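Local structure of alpha-1,2-mannosidase (Bacteroides thetaiotaomicron, 2WW2) at residues S1-T4 against V5-V8. The protein is a calcium-dependent, inverting family GH92 enzyme of a human gut symbiont that hydrolyses alpha-mannosides, probably those with alpha-1,2 linkages. Sequence-based numbering, arbitrary orientation.
Sequences SKKT and VEFV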
loop_
_atom_site.group_PDB
_atom_site.type_symbol
_atom_site.label_atom_id
_atom_site.label_comp_id
_atom_site.label_asym_id
_atom_site.label_seq_id
_atom_site.Cartn_x
_atom_site.Cartn_y
_atom_site.Cartn_z
ATOM N N SER A 1 -37.305 32.972 14.774
ATOM C CA SER A 1 -38.316 32.566 15.808
ATOM C C SER A 1 -37.707 31.474 16.707
ATOM O O SER A 1 -36.884 30.698 16.236
ATOM C CB SER A 1 -39.586 32.044 15.122
ATOM N N LYS A 2 -38.096 31.419 17.983
ATOM C CA LYS A 2 -37.571 30.409 18.922
ATOM C C LYS A 2 -37.884 28.979 18.480
ATOM O O LYS A 2 -38.979 28.696 18.005
ATOM C CB LYS A 2 -38.141 30.619 20.337
ATOM C CG LYS A 2 -37.741 29.523 21.346
ATOM C CD LYS A 2 -38.250 29.826 22.766
ATOM C CE LYS A 2 -37.256 29.375 23.842
ATOM N NZ LYS A 2 -37.186 27.899 23.988
ATOM N N LYS A 3 -36.922 28.079 18.662
ATOM C CA LYS A 3 -37.116 26.668 18.343
ATOM C C LYS A 3 -36.694 25.806 19.524
ATOM O O LYS A 3 -35.814 26.186 20.290
ATOM C CB LYS A 3 -36.301 26.257 17.116
ATOM C CG LYS A 3 -36.779 26.853 15.789
ATOM C CD LYS A 3 -35.726 26.607 14.691
ATOM C CE LYS A 3 -34.467 27.417 14.982
ATOM N NZ LYS A 3 -33.400 27.159 13.968
ATOM N N THR A 4 -37.336 24.644 19.646
ATOM C CA THR A 4 -36.994 23.624 20.626
ATOM C C THR A 4 -35.530 23.171 20.524
ATOM O O THR A 4 -34.850 23.011 21.543
ATOM C CB THR A 4 -37.948 22.417 20.447
ATOM O OG1 THR A 4 -39.285 22.865 20.704
ATOM C CG2 THR A 4 -37.606 21.266 21.422
ATOM N N VAL A 5 -35.042 22.956 19.307
ATOM C CA VAL A 5 -33.627 22.672 19.116
ATOM C C VAL A 5 -33.084 23.812 18.249
ATOM O O VAL A 5 -33.500 23.966 17.097
ATOM C CB VAL A 5 -33.377 21.310 18.404
ATOM C CG1 VAL A 5 -31.848 21.030 18.283
ATOM C CG2 VAL A 5 -34.044 20.152 19.175
ATOM N N GLU A 6 -32.184 24.608 18.815
ATOM C CA GLU A 6 -31.643 25.775 18.137
ATOM C C GLU A 6 -30.353 25.383 17.418
ATOM O O GLU A 6 -29.768 24.350 17.719
ATOM C CB GLU A 6 -31.353 26.888 19.165
ATOM C CG GLU A 6 -32.598 27.408 19.926
ATOM C CD GLU A 6 -33.355 28.480 19.132
ATOM O OE1 GLU A 6 -33.032 28.696 17.936
ATOM O OE2 GLU A 6 -34.279 29.103 19.683
ATOM N N PHE A 7 -29.885 26.218 16.494
ATOM C CA PHE A 7 -28.709 25.856 15.717
ATOM C C PHE A 7 -27.484 25.555 16.578
ATOM O O PHE A 7 -26.754 24.588 16.297
ATOM C CB PHE A 7 -28.415 26.919 14.653
ATOM C CG PHE A 7 -29.427 26.918 13.534
ATOM C CD1 PHE A 7 -29.919 25.708 13.046
ATOM C CD2 PHE A 7 -29.907 28.085 13.014
ATOM C CE1 PHE A 7 -30.873 25.683 12.028
ATOM C CE2 PHE A 7 -30.860 28.076 12.011
ATOM C CZ PHE A 7 -31.338 26.878 11.515
ATOM N N VAL A 8 -27.288 26.312 17.654
ATOM C CA VAL A 8 -26.088 26.090 18.498
ATOM C C VAL A 8 -26.178 24.745 19.224
ATOM O O VAL A 8 -25.158 24.169 19.579
ATOM C CB VAL A 8 -25.837 27.258 19.503
ATOM C CG1 VAL A 8 -26.850 27.187 20.646
ATOM C CG2 VAL A 8 -24.410 27.216 20.053
HETATM O O HOH W 1 -34.441 30.518 16.670
HETATM O O HOH W 2 -34.419 28.679 22.214
HETATM O O HOH W 3 -31.477 28.525 15.789
HETATM O O HOH W 4 -32.760 24.506 14.459
#
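Lys3, extended in its backbone, and Glu6 meet across a bend in the irregular N-terminal segment, where Thr4 adopts helical backbone angles (phi -56°, psi -44°) and turns the chain through roughly a right angle. The amide of Lys3 donates a nearly straight hydrogen bond to OE2 of Glu6 (N to OE2 3.0 Å), approaching from well above the carboxylate plane. In Glu6, chi1 (-62°) sets CG beside the backbone N, 3.5 Å from O of Lys3, and the bend at chi2 swings the carboxylate onto the Lys3 amide. The Lys3 side chain crosses that of Glu6 obliquely on its way to Phe7: a kink at chi3 carries CE past OE1 of Glu6 at 3.5 Å and brings NZ over one face of the ring. This cation-pi contact puts Lys3 NZ 3.4 Å from the Phe7 ring centroid. Tyr288 stacks on Phe7, and Leu271 of helix 256-271 touches it, so the ammonium rests on an anchored ring. Lys3 NZ lies 4.3 Å from OE1 of Glu6, too far for a salt bridge, but a water joins both atoms to the amide of Phe7. A second water links Lys3 NZ to O of Val5, and a third spans Ser1 O and Glu6 OE1. An alanine in place of Glu6 would probably leave the Lys3 amide without its carboxylate acceptor and free the terminal residues to move. At the surface, the amide-to-carboxylate hydrogen bond, bridging waters and aromatic face probably help hold the N-terminal residues; carboxylate and lysine probably favour each other's charged forms, and the shared water solvates both.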